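Local coordinates for protein signal recognition particle receptor FtsY (Sulfolobus acidocaldarius, PDB 5L3W) that acts as the archaeal receptor for the signal recognition particle, an SRP54-type protein that joins a helical bundle to a P-loop GTPase-type domain, at residues D46-Y51 with G266-S271; V113-G118 with D225-I230; A176-V181 with K216-I221; V250-V255 with L276-V281. All blocks are in the same frame, centred on the assembly; numbering follows the deposited sequence.

Contact 1: D46-Y51 with G266-S271; sequences DSDVSY and GGIALS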
loop_
_atom_site.group_PDB
_atom_site.type_symbol
_atom_site.label_atom_id
_atom_site.label_comp_id
_atom_site.label_asym_id
_atom_site.label_seq_id
_atom_site.Cartn_x
_atom_site.Cartn_y
_atom_site.Cartn_z
ATOM N N ASP A 46 5.924 21.189 -8.296
ATOM C CA ASP A 46 5.442 20.961 -9.658
ATOM C C ASP A 46 4.800 19.581 -9.781
ATOM O O ASP A 46 3.733 19.438 -10.390
ATOM C CB ASP A 46 6.606 21.100 -10.647
ATOM C CG ASP A 46 6.164 21.516 -12.048
ATOM O OD1 ASP A 46 4.940 21.575 -12.341
ATOM O OD2 ASP A 46 7.055 21.803 -12.879
ATOM N N SER A 47 5.431 18.557 -9.188
ATOM C CA SER A 47 4.986 17.163 -9.274
ATOM C C SER A 47 3.900 16.821 -8.264
ATOM O O SER A 47 3.780 15.666 -7.855
ATOM C CB SER A 47 6.170 16.209 -9.066
ATOM O OG SER A 47 7.075 16.312 -10.150
ATOM N N ASP A 48 3.107 17.806 -7.859
ATOM C CA ASP A 48 1.946 17.619 -6.983
ATOM C C ASP A 48 2.320 17.137 -5.595
ATOM O O ASP A 48 1.456 16.643 -4.885
ATOM C CB ASP A 48 0.915 16.631 -7.561
ATOM C CG ASP A 48 0.206 17.169 -8.792
ATOM O OD1 ASP A 48 0.020 18.403 -8.908
ATOM O OD2 ASP A 48 -0.180 16.337 -9.638
ATOM N N VAL A 49 3.587 17.226 -5.195
ATOM C CA VAL A 49 3.926 16.925 -3.811
ATOM C C VAL A 49 3.425 18.063 -2.933
ATOM O O VAL A 49 3.664 19.242 -3.232
ATOM C CB VAL A 49 5.436 16.708 -3.662
ATOM C CG1 VAL A 49 5.773 16.330 -2.235
ATOM C CG2 VAL A 49 5.929 15.626 -4.642
ATOM N N SER A 50 2.687 17.721 -1.873
ATOM C CA SER A 50 2.171 18.733 -0.959
ATOM C C SER A 50 3.304 19.451 -0.221
ATOM O O SER A 50 4.460 19.010 -0.191
ATOM C CB SER A 50 1.233 18.110 0.084
ATOM O OG SER A 50 1.974 17.386 1.057
ATOM N N TYR A 51 2.931 20.548 0.439
ATOM C CA TYR A 51 3.903 21.396 1.123
ATOM C C TYR A 51 4.548 20.681 2.304
ATOM O O TYR A 51 5.773 20.748 2.482
ATOM C CB TYR A 51 3.226 22.686 1.576
ATOM C CG TYR A 51 2.558 23.396 0.424
ATOM C CD1 TYR A 51 3.314 23.916 -0.626
ATOM C CD2 TYR A 51 1.173 23.542 0.374
ATOM C CE1 TYR A 51 2.712 24.565 -1.694
ATOM C CE2 TYR A 51 0.561 24.193 -0.688
ATOM C CZ TYR A 51 1.338 24.700 -1.718
ATOM O OH TYR A 51 0.738 25.344 -2.771
ATOM N N GLY A 266 3.106 11.575 -9.432
ATOM C CA GLY A 266 3.570 10.849 -8.286
ATOM C C GLY A 266 3.207 11.460 -6.952
ATOM O O GLY A 266 3.069 10.725 -5.976
ATOM N N GLY A 267 3.029 12.786 -6.887
ATOM C CA GLY A 267 2.913 13.440 -5.587
ATOM C C GLY A 267 1.549 13.350 -4.926
ATOM O O GLY A 267 1.458 13.537 -3.707
ATOM N N ILE A 268 0.485 13.078 -5.694
ATOM C CA ILE A 268 -0.851 12.993 -5.109
ATOM C C ILE A 268 -0.941 11.806 -4.157
ATOM O O ILE A 268 -1.310 11.963 -2.983
ATOM C CB ILE A 268 -1.935 12.913 -6.205
ATOM C CG1 ILE A 268 -1.870 14.115 -7.166
ATOM C CG2 ILE A 268 -3.331 12.794 -5.561
ATOM C CD1 ILE A 268 -2.797 13.957 -8.421
ATOM N N ALA A 269 -0.580 10.606 -4.627
ATOM C CA ALA A 269 -0.637 9.447 -3.729
ATOM C C ALA A 269 0.365 9.561 -2.592
ATOM O O ALA A 269 0.072 9.127 -1.472
ATOM C CB ALA A 269 -0.411 8.146 -4.500
ATOM N N LEU A 270 1.534 10.167 -2.846
ATOM C CA LEU A 270 2.517 10.373 -1.783
ATOM C C LEU A 270 2.003 11.372 -0.751
ATOM O O LEU A 270 2.229 11.197 0.454
ATOM C CB LEU A 270 3.848 10.836 -2.384
ATOM C CG LEU A 270 5.054 11.027 -1.475
ATOM C CD1 LEU A 270 5.473 9.702 -0.855
ATOM C CD2 LEU A 270 6.250 11.669 -2.228
ATOM N N SER A 271 1.294 12.417 -1.199
ATOM C CA SER A 271 0.772 13.410 -0.253
ATOM C C SER A 271 -0.372 12.835 0.575
ATOM O O SER A 271 -0.506 13.151 1.756
ATOM C CB SER A 271 0.291 14.653 -0.994
ATOM O OG SER A 271 1.340 15.286 -1.678
HETATM O O HOH W 1 0.577 15.909 2.570
#
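Ser271 OG is held between two backbone groups: it accepts from Ser50 N at 2.8 Å, with an N-H...O angle of 152°, and donates a hydrogen bond to Gly267 O, 2.7 Å from Ser271 OG. The hydroxyl lies beside its own backbone N (chi1 -62°), which brings it back to the carbonyl one turn earlier in the helix. Gly267 O therefore takes two donors, Ser271 OG and Ser271 N, which arrive from opposite faces of its carbonyl plane. A water that donates to Ser271 O also lies very close to Ser50 OG, an apparent second bridge between the serines. Farther back the backbones nearly touch. Gly267 has no side chain to hold them apart, so its CA comes within 4.0 Å of Val49 CA, and Val49 CG2 packs on Gly267 CA at 3.8 Å. Gly267 N makes a weak, bent bond to Ser47 O at 3.1 Å. At the partly exposed side, Asp48 and Ile268 run side by side in the same direction, Asp48 OD2 lying 3.7 Å from Ile268 CG1. Residues 46-51 show how one turn can serve three ends: Asp48, with positive phi, is C-prime of the Schellman motif closing helix 34-46, Ser50 stands at the N-cap of helix 51-66, its OG bonding weakly to Val53 N, and the turn seats the helical bundle on the start of helix 267-275 of the GTPase domain.

Contact 2: V113-G118 with D225-I230; sequences VIIFFG and DFRILI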
loop_
_atom_site.group_PDB
_atom_site.type_symbol
_atom_site.label_atom_id
_atom_site.label_comp_id
_atom_site.label_asym_id
_atom_site.label_seq_id
_atom_site.Cartn_x
_atom_site.Cartn_y
_atom_site.Cartn_z
ATOM N N VAL A 113 -6.877 -15.457 7.564
ATOM C CA VAL A 113 -8.106 -14.748 7.232
ATOM C C VAL A 113 -7.791 -13.256 7.071
ATOM O O VAL A 113 -7.293 -12.602 8.003
ATOM C CB VAL A 113 -9.194 -14.984 8.298
ATOM C CG1 VAL A 113 -10.498 -14.280 7.924
ATOM C CG2 VAL A 113 -9.437 -16.483 8.517
ATOM N N ILE A 114 -8.093 -12.725 5.884
ATOM C CA ILE A 114 -7.950 -11.312 5.557
ATOM C C ILE A 114 -9.336 -10.729 5.309
ATOM O O ILE A 114 -10.153 -11.325 4.595
ATOM C CB ILE A 114 -7.043 -11.130 4.321
ATOM C CG1 ILE A 114 -5.687 -11.782 4.562
ATOM C CG2 ILE A 114 -6.871 -9.640 3.966
ATOM C CD1 ILE A 114 -4.717 -11.643 3.412
ATOM N N ILE A 115 -9.596 -9.558 5.876
ATOM C CA ILE A 115 -10.848 -8.853 5.652
ATOM C C ILE A 115 -10.546 -7.504 5.006
ATOM O O ILE A 115 -9.526 -6.872 5.302
ATOM C CB ILE A 115 -11.649 -8.702 6.964
ATOM C CG1 ILE A 115 -13.092 -8.320 6.673
ATOM C CG2 ILE A 115 -11.028 -7.692 7.918
ATOM C CD1 ILE A 115 -13.986 -8.455 7.900
ATOM N N PHE A 116 -11.431 -7.068 4.109
ATOM C CA PHE A 116 -11.219 -5.874 3.304
ATOM C C PHE A 116 -12.324 -4.868 3.568
ATOM O O PHE A 116 -13.506 -5.210 3.474
ATOM C CB PHE A 116 -11.180 -6.218 1.810
ATOM C CG PHE A 116 -10.033 -7.109 1.413
ATOM C CD1 PHE A 116 -10.122 -8.489 1.553
ATOM C CD2 PHE A 116 -8.872 -6.570 0.870
ATOM C CE1 PHE A 116 -9.061 -9.323 1.181
ATOM C CE2 PHE A 116 -7.811 -7.397 0.488
ATOM C CZ PHE A 116 -7.911 -8.778 0.654
ATOM N N PHE A 117 -11.940 -3.625 3.852
ATOM C CA PHE A 117 -12.868 -2.520 4.052
ATOM C C PHE A 117 -12.804 -1.544 2.887
ATOM O O PHE A 117 -11.833 -1.500 2.134
ATOM C CB PHE A 117 -12.550 -1.764 5.351
ATOM C CG PHE A 117 -12.564 -2.626 6.578
ATOM C CD1 PHE A 117 -13.537 -3.604 6.747
ATOM C CD2 PHE A 117 -11.610 -2.459 7.562
ATOM C CE1 PHE A 117 -13.539 -4.415 7.874
ATOM C CE2 PHE A 117 -11.616 -3.254 8.702
ATOM C CZ PHE A 117 -12.575 -4.236 8.857
ATOM N N GLY A 118 -13.833 -0.736 2.768
ATOM C CA GLY A 118 -13.808 0.372 1.838
ATOM C C GLY A 118 -15.191 0.648 1.296
ATOM O O GLY A 118 -16.090 -0.189 1.340
ATOM N N ASP A 225 -7.161 -12.244 10.661
ATOM C CA ASP A 225 -5.781 -12.047 11.070
ATOM C C ASP A 225 -5.179 -10.750 10.550
ATOM O O ASP A 225 -4.126 -10.335 11.038
ATOM C CB ASP A 225 -4.940 -13.234 10.600
ATOM C CG ASP A 225 -5.494 -14.545 11.084
ATOM O OD1 ASP A 225 -5.289 -14.860 12.274
ATOM O OD2 ASP A 225 -6.143 -15.256 10.289
ATOM N N PHE A 226 -5.812 -10.098 9.582
ATOM C CA PHE A 226 -5.246 -8.905 8.966
ATOM C C PHE A 226 -6.390 -8.126 8.357
ATOM O O PHE A 226 -7.230 -8.712 7.665
ATOM C CB PHE A 226 -4.218 -9.278 7.900
ATOM C CG PHE A 226 -3.294 -8.166 7.527
ATOM C CD1 PHE A 226 -2.655 -7.424 8.503
ATOM C CD2 PHE A 226 -3.023 -7.897 6.192
ATOM C CE1 PHE A 226 -1.783 -6.409 8.159
ATOM C CE2 PHE A 226 -2.140 -6.879 5.834
ATOM C CZ PHE A 226 -1.523 -6.138 6.819
ATOM N N ARG A 227 -6.450 -6.827 8.641
ATOM C CA ARG A 227 -7.524 -5.972 8.152
ATOM C C ARG A 227 -6.945 -4.912 7.220
ATOM O O ARG A 227 -6.063 -4.143 7.619
ATOM C CB ARG A 227 -8.259 -5.311 9.310
ATOM C CG ARG A 227 -8.676 -6.231 10.433
ATOM C CD ARG A 227 -8.982 -5.377 11.656
ATOM N NE ARG A 227 -9.467 -6.139 12.791
ATOM C CZ ARG A 227 -10.079 -5.592 13.839
ATOM N NH1 ARG A 227 -10.296 -4.282 13.879
ATOM N NH2 ARG A 227 -10.478 -6.356 14.844
ATOM N N ILE A 228 -7.472 -4.840 6.004
ATOM C CA ILE A 228 -6.967 -3.943 4.975
ATOM C C ILE A 228 -8.069 -2.982 4.554
ATOM O O ILE A 228 -9.164 -3.408 4.172
ATOM C CB ILE A 228 -6.443 -4.721 3.755
ATOM C CG1 ILE A 228 -5.245 -5.581 4.161
ATOM C CG2 ILE A 228 -6.066 -3.746 2.656
ATOM C CD1 ILE A 228 -4.774 -6.511 3.081
ATOM N N LEU A 229 -7.768 -1.687 4.603
ATOM C CA LEU A 229 -8.634 -0.665 4.042
ATOM C C LEU A 229 -8.207 -0.353 2.614
ATOM O O LEU A 229 -7.013 -0.237 2.321
ATOM C CB LEU A 229 -8.573 0.595 4.903
ATOM C CG LEU A 229 -9.380 1.801 4.445
ATOM C CD1 LEU A 229 -10.892 1.472 4.356
ATOM C CD2 LEU A 229 -9.118 2.959 5.392
ATOM N N ILE A 230 -9.187 -0.234 1.727
ATOM C CA ILE A 230 -8.958 0.102 0.330
ATOM C C ILE A 230 -9.336 1.561 0.135
ATOM O O ILE A 230 -10.449 1.968 0.488
ATOM C CB ILE A 230 -9.794 -0.790 -0.607
ATOM C CG1 ILE A 230 -9.636 -2.272 -0.255
ATOM C CG2 ILE A 230 -9.400 -0.547 -2.058
ATOM C CD1 ILE A 230 -8.283 -2.810 -0.607
#
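Strand 113-117 and strand 226-230 lie next to each other in the mainly parallel sheet of the P-loop NTPase fold, paired from Ile114 with Phe226 to Phe117 with Leu229. Their tight part is the buried middle. Ile115 N gives to Phe226 O, Ile228 N to Ile115 O at 3.0 Å, and Phe117 N to Ile228 O at 2.8 Å. On one face Ile228 CD1 touches both Ile114 CG2, at 3.9 Å, and Phe116 CE2. The Phe116 and Ile228 side chains point the same way, while Ile230 CD1 meets the edge of the Phe116 ring near its plane. On the other face Ile115 CG2 lies alongside the Arg227 stem, 3.7 Å from Arg227 CG, and Phe117 CE2 touches Arg227 CB at 4.0 Å, the two side chains crossing obliquely. The guanidinium itself leads away, where Arg227 NH1 bonds Gly251 O. Pairing is less regular at the end where Asp225 is partly exposed, because one acceptor is shared and one donor is taken by a side chain. There Val113 O serves Asp225 N and, weakly, Phe226 N, and the Asp225 side chain substitutes for a strand carbonyl: its OD2 takes Val113 N at 2.8 Å through the anti lone pair, with an N-H...O angle of 172°. At the opposite, buried end, where Gly118 probably opens the P-loop (Walker A), Ile230 N donates to Phe117 O, and Ile230 CG1 sits 3.3 Å from Phe117 O.

Contact 3: A176-V181 with K216-I221; sequences ADPASV and KRVLRI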
loop_
_atom_site.group_PDB
_atom_site.type_symbol
_atom_site.label_atom_id
_atom_site.label_comp_id
_atom_site.label_asym_id
_atom_site.label_seq_id
_atom_site.Cartn_x
_atom_site.Cartn_y
_atom_site.Cartn_z
ATOM N N ALA A 176 -28.226 -12.171 2.924
ATOM C CA ALA A 176 -27.917 -13.136 3.964
ATOM C C ALA A 176 -27.035 -12.504 5.035
ATOM O O ALA A 176 -26.406 -11.467 4.831
ATOM C CB ALA A 176 -27.233 -14.372 3.378
ATOM N N ASP A 177 -27.030 -13.131 6.198
ATOM C CA ASP A 177 -26.191 -12.730 7.318
ATOM C C ASP A 177 -24.751 -12.711 6.836
ATOM O O ASP A 177 -24.198 -13.769 6.513
ATOM C CB ASP A 177 -26.388 -13.706 8.487
ATOM C CG ASP A 177 -25.544 -13.361 9.704
ATOM O OD1 ASP A 177 -24.560 -12.600 9.586
ATOM O OD2 ASP A 177 -25.856 -13.874 10.793
ATOM N N PRO A 178 -24.115 -11.537 6.762
ATOM C CA PRO A 178 -22.721 -11.480 6.284
ATOM C C PRO A 178 -21.735 -12.185 7.186
ATOM O O PRO A 178 -20.638 -12.531 6.728
ATOM C CB PRO A 178 -22.427 -9.971 6.232
ATOM C CG PRO A 178 -23.371 -9.379 7.240
ATOM C CD PRO A 178 -24.636 -10.201 7.102
ATOM N N ALA A 179 -22.052 -12.358 8.466
ATOM C CA ALA A 179 -21.135 -13.079 9.338
ATOM C C ALA A 179 -21.196 -14.576 9.071
ATOM O O ALA A 179 -20.213 -15.288 9.313
ATOM C CB ALA A 179 -21.453 -12.771 10.809
ATOM N N SER A 180 -22.348 -15.063 8.595
ATOM C CA SER A 180 -22.503 -16.468 8.226
ATOM C C SER A 180 -21.679 -16.804 6.998
ATOM O O SER A 180 -21.023 -17.852 6.944
ATOM C CB SER A 180 -23.971 -16.787 7.946
ATOM O OG SER A 180 -24.739 -16.715 9.120
ATOM N N VAL A 181 -21.752 -15.951 5.975
ATOM C CA VAL A 181 -20.956 -16.175 4.777
ATOM C C VAL A 181 -19.485 -16.289 5.151
ATOM O O VAL A 181 -18.808 -17.246 4.774
ATOM C CB VAL A 181 -21.202 -15.057 3.746
ATOM C CG1 VAL A 181 -20.475 -15.372 2.448
ATOM C CG2 VAL A 181 -22.678 -14.885 3.478
ATOM N N LYS A 216 -18.250 -4.784 12.789
ATOM C CA LYS A 216 -17.790 -5.284 14.084
ATOM C C LYS A 216 -18.365 -6.659 14.385
ATOM O O LYS A 216 -17.757 -7.437 15.131
ATOM C CB LYS A 216 -18.171 -4.322 15.215
ATOM C CG LYS A 216 -17.456 -2.978 15.178
ATOM C CD LYS A 216 -18.060 -2.034 16.208
ATOM C CE LYS A 216 -16.990 -1.241 16.925
ATOM N NZ LYS A 216 -17.556 -0.056 17.642
ATOM N N ARG A 217 -19.534 -6.970 13.836
ATOM C CA ARG A 217 -20.104 -8.290 14.061
ATOM C C ARG A 217 -19.370 -9.327 13.220
ATOM O O ARG A 217 -19.009 -10.401 13.720
ATOM C CB ARG A 217 -21.609 -8.263 13.772
ATOM C CG ARG A 217 -22.282 -9.596 13.937
ATOM C CD ARG A 217 -23.800 -9.503 14.089
ATOM N NE ARG A 217 -24.367 -10.843 14.103
ATOM C CZ ARG A 217 -24.562 -11.576 13.007
ATOM N NH1 ARG A 217 -25.065 -12.796 13.094
ATOM N NH2 ARG A 217 -24.241 -11.089 11.815
ATOM N N VAL A 218 -19.099 -9.003 11.956
ATOM C CA VAL A 218 -18.255 -9.863 11.135
ATOM C C VAL A 218 -16.909 -10.081 11.817
ATOM O O VAL A 218 -16.440 -11.219 11.952
ATOM C CB VAL A 218 -18.094 -9.267 9.722
ATOM C CG1 VAL A 218 -17.113 -10.090 8.899
ATOM C CG2 VAL A 218 -19.450 -9.201 9.019
ATOM N N LEU A 219 -16.294 -8.996 12.301
ATOM C CA LEU A 219 -14.964 -9.066 12.911
ATOM C C LEU A 219 -14.942 -9.998 14.110
ATOM O O LEU A 219 -14.042 -10.831 14.245
ATOM C CB LEU A 219 -14.511 -7.674 13.342
ATOM C CG LEU A 219 -14.010 -6.764 12.230
ATOM C CD1 LEU A 219 -13.651 -5.421 12.819
ATOM C CD2 LEU A 219 -12.801 -7.414 11.574
ATOM N N ARG A 220 -15.924 -9.865 15.002
ATOM C CA ARG A 220 -15.901 -10.678 16.205
ATOM C C ARG A 220 -16.270 -12.125 15.913
ATOM O O ARG A 220 -15.872 -13.015 16.662
ATOM C CB ARG A 220 -16.792 -10.029 17.279
ATOM C CG ARG A 220 -18.016 -10.728 17.692
ATOM C CD ARG A 220 -18.808 -9.882 18.703
ATOM N NE ARG A 220 -20.258 -10.065 18.556
ATOM C CZ ARG A 220 -21.057 -9.239 17.873
ATOM N NH1 ARG A 220 -20.561 -8.141 17.294
ATOM N NH2 ARG A 220 -22.367 -9.496 17.785
ATOM N N ILE A 221 -16.956 -12.396 14.814
ATOM C CA ILE A 221 -17.326 -13.767 14.504
ATOM C C ILE A 221 -16.310 -14.419 13.569
ATOM O O ILE A 221 -16.015 -15.611 13.703
ATOM C CB ILE A 221 -18.762 -13.795 13.924
ATOM C CG1 ILE A 221 -19.777 -13.464 15.028
ATOM C CG2 ILE A 221 -19.064 -15.148 13.198
ATOM C CD1 ILE A 221 -21.218 -13.257 14.531
#
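With CG anti to the backbone N in both Asp177 (chi1 180°) and Arg217 (chi1 178°), and the arginine extended from CG to NE, the carboxylate and guanidinium meet between the two helices. The salt bridge is end-on and two-pronged: Arg217 NH2 reaches Asp177 OD1 at 2.7 Å and Arg217 NH1 reaches Asp177 OD2 at 2.7 Å, each oxygen being met on its syn side. The two planes are 35° apart, so the fit is twisted rather than flat. Asp177 is also the N-cap of helix 178-191, its OD1 accepting from Ala179 N at 2.8 Å on the anti side; that donor and Arg217 NH2 come from opposite faces of the carboxylate. In the GTPase domain helix 178-191 and helix 209-222 are crossover helices linking strands of the parallel sheet, and one aspartate here both starts the first and ties it to the second. Beneath the bridge, Ala179 CB points at helix 209-222, touching Arg217 NH2 at 3.4 Å and Ile221 CD1 at 3.8 Å. Ile221 CD1 also rests over one guanidinium face, toward its rim. Deeper in, Val218 CG2 packs against Pro178 CB at 4.2 Å, while the side chain of Val218 also touches Ile115 of the sheet.

Contact 4: V250-V255 with L276-V281; sequences VGYDAV and LKKPVV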
loop_
_atom_site.group_PDB
_atom_site.type_symbol
_atom_site.label_atom_id
_atom_site.label_comp_id
_atom_site.label_asym_id
_atom_site.label_seq_id
_atom_site.Cartn_x
_atom_site.Cartn_y
_atom_site.Cartn_z
ATOM N N VAL A 250 -13.764 0.937 13.726
ATOM C CA VAL A 250 -13.564 -0.467 13.380
ATOM C C VAL A 250 -12.121 -0.879 13.656
ATOM O O VAL A 250 -11.864 -1.941 14.234
ATOM C CB VAL A 250 -13.923 -0.738 11.908
ATOM C CG1 VAL A 250 -13.785 -2.197 11.602
ATOM C CG2 VAL A 250 -15.334 -0.278 11.594
ATOM N N GLY A 251 -11.167 -0.051 13.239
ATOM C CA GLY A 251 -9.779 -0.446 13.298
ATOM C C GLY A 251 -9.398 -1.323 12.122
ATOM O O GLY A 251 -10.168 -2.187 11.696
ATOM N N TYR A 252 -8.222 -1.069 11.564
ATOM C CA TYR A 252 -7.633 -1.873 10.504
ATOM C C TYR A 252 -6.121 -1.729 10.610
ATOM O O TYR A 252 -5.608 -0.847 11.308
ATOM C CB TYR A 252 -8.116 -1.439 9.120
ATOM C CG TYR A 252 -7.842 0.012 8.834
ATOM C CD1 TYR A 252 -8.767 0.982 9.187
ATOM C CD2 TYR A 252 -6.651 0.421 8.237
ATOM C CE1 TYR A 252 -8.523 2.321 8.947
ATOM C CE2 TYR A 252 -6.400 1.764 7.981
ATOM C CZ TYR A 252 -7.342 2.706 8.347
ATOM O OH TYR A 252 -7.126 4.037 8.114
ATOM N N ASP A 253 -5.409 -2.584 9.882
ATOM C CA ASP A 253 -3.963 -2.691 10.021
ATOM C C ASP A 253 -3.174 -2.031 8.895
ATOM O O ASP A 253 -2.034 -1.623 9.121
ATOM C CB ASP A 253 -3.557 -4.165 10.097
ATOM C CG ASP A 253 -4.403 -4.956 11.088
ATOM O OD1 ASP A 253 -4.459 -4.569 12.282
ATOM O OD2 ASP A 253 -5.027 -5.959 10.669
ATOM N N ALA A 254 -3.717 -1.955 7.683
ATOM C CA ALA A 254 -2.926 -1.530 6.539
ATOM C C ALA A 254 -3.859 -1.030 5.454
ATOM O O ALA A 254 -5.068 -1.273 5.489
ATOM C CB ALA A 254 -2.041 -2.663 6.011
ATOM N N VAL A 255 -3.277 -0.328 4.486
ATOM C CA VAL A 255 -4.006 0.315 3.401
ATOM C C VAL A 255 -3.493 -0.234 2.077
ATOM O O VAL A 255 -2.302 -0.511 1.940
ATOM C CB VAL A 255 -3.824 1.847 3.480
ATOM C CG1 VAL A 255 -4.270 2.563 2.192
ATOM C CG2 VAL A 255 -4.547 2.403 4.719
ATOM N N LEU A 276 -2.082 9.553 6.120
ATOM C CA LEU A 276 -2.509 8.261 6.641
ATOM C C LEU A 276 -1.659 7.869 7.844
ATOM O O LEU A 276 -0.474 8.198 7.935
ATOM C CB LEU A 276 -2.426 7.179 5.554
ATOM C CG LEU A 276 -3.354 7.490 4.375
ATOM C CD1 LEU A 276 -3.222 6.498 3.205
ATOM C CD2 LEU A 276 -4.802 7.560 4.873
ATOM N N LYS A 277 -2.287 7.168 8.781
ATOM C CA LYS A 277 -1.615 6.680 9.963
ATOM C C LYS A 277 -1.164 5.227 9.845
ATOM O O LYS A 277 -0.207 4.839 10.522
ATOM C CB LYS A 277 -2.538 6.862 11.175
ATOM C CG LYS A 277 -2.707 8.344 11.529
ATOM C CD LYS A 277 -3.987 8.631 12.305
ATOM C CE LYS A 277 -3.843 8.230 13.756
ATOM N NZ LYS A 277 -5.037 8.612 14.557
ATOM N N LYS A 278 -1.795 4.432 8.987
ATOM C CA LYS A 278 -1.518 3.030 8.720
ATOM C C LYS A 278 -0.617 2.867 7.498
ATOM O O LYS A 278 -0.676 3.671 6.560
ATOM C CB LYS A 278 -2.828 2.264 8.486
ATOM C CG LYS A 278 -3.460 1.699 9.760
ATOM C CD LYS A 278 -3.886 2.764 10.751
ATOM C CE LYS A 278 -4.534 2.135 11.995
ATOM N NZ LYS A 278 -3.682 1.069 12.619
ATOM N N PRO A 279 0.197 1.813 7.469
ATOM C CA PRO A 279 1.080 1.594 6.315
ATOM C C PRO A 279 0.318 1.295 5.033
ATOM O O PRO A 279 -0.724 0.643 5.041
ATOM C CB PRO A 279 1.937 0.384 6.734
ATOM C CG PRO A 279 1.160 -0.296 7.880
ATOM C CD PRO A 279 0.431 0.848 8.567
ATOM N N VAL A 280 0.870 1.773 3.915
ATOM C CA VAL A 280 0.426 1.367 2.586
ATOM C C VAL A 280 1.267 0.178 2.140
ATOM O O VAL A 280 2.480 0.306 1.965
ATOM C CB VAL A 280 0.539 2.519 1.584
ATOM C CG1 VAL A 280 0.135 2.042 0.194
ATOM C CG2 VAL A 280 -0.323 3.677 2.026
ATOM N N VAL A 281 0.630 -0.974 1.930
ATOM C CA VAL A 281 1.380 -2.211 1.716
ATOM C C VAL A 281 1.390 -2.611 0.239
ATOM O O VAL A 281 2.392 -3.132 -0.259
ATOM C CB VAL A 281 0.842 -3.343 2.618
ATOM C CG1 VAL A 281 1.164 -3.036 4.078
ATOM C CG2 VAL A 281 -0.664 -3.501 2.477
#
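Tyr252 and Lys278 meet at a slant, the lysine bending round the ring to reach the tyrosine's own backbone. Lys278 CG presses on Tyr252 CE2 at 3.4 Å, CE passes over one ring face, and bends at chi2 (63°) and chi4 (52°) turn the chain until Lys278 NZ donates to Tyr252 O at 3.0 Å. The ammonium is too far from the ring centre for more than a weak cation-pi attraction, so the carbonyl, approached almost head-on, is its main anchor here. The ring is turned to meet the lysine because Tyr252 CG sits between its backbone N and carbonyl carbon (chi1 57°); its hydroxyl makes weak bonds to Glu247 and Ala243 O of helix 236-249. Val255 is the second hub. It stands at about a right angle to both Leu276 and Lys278, with Val255 CG1 4.2 Å from Leu276 CD1, while its CG2 faces Lys278 CB. Val280, its partner in the parallel bridge, leans across it, Val280 CG2 4.1 Å from Val255 CG1. On the other side of the strands Ala254 CB packs on Val281 CG1 at 3.8 Å. Two backbone bonds set the register: Val255 N to Pro279 O at 2.8 Å and Val281 N to Val255 O at 3.0 Å. Here two parallel strands begin to pair in a beta-alpha-beta unit, strand 254-258, helix 267-275 and strand 280-284.

Overall arrangement
The four contacts illustrate how chemistry follows place. Contacts 2 and 4 are buried and belong to one sheet: strands 226-232 and 254-258 are neighbours in it, the centres of the two contacts lie about 9 Å apart, and both rely on parallel backbone bonds with aliphatic and aromatic packing. Contact 3 lies nearer the surface, where a salt bridge and a helix cap replace strand pairing; its Val218 and Leu219 still pack against Ile115 of contact 2, and Leu219 reaches Val250 of contact 4. Contact 1, partly buried like contact 3 and about 38 Å from it between centres, joins the bundle to the GTPase domain through serine hydroxyls and glycine, using the helix that connects the strands of contact 4.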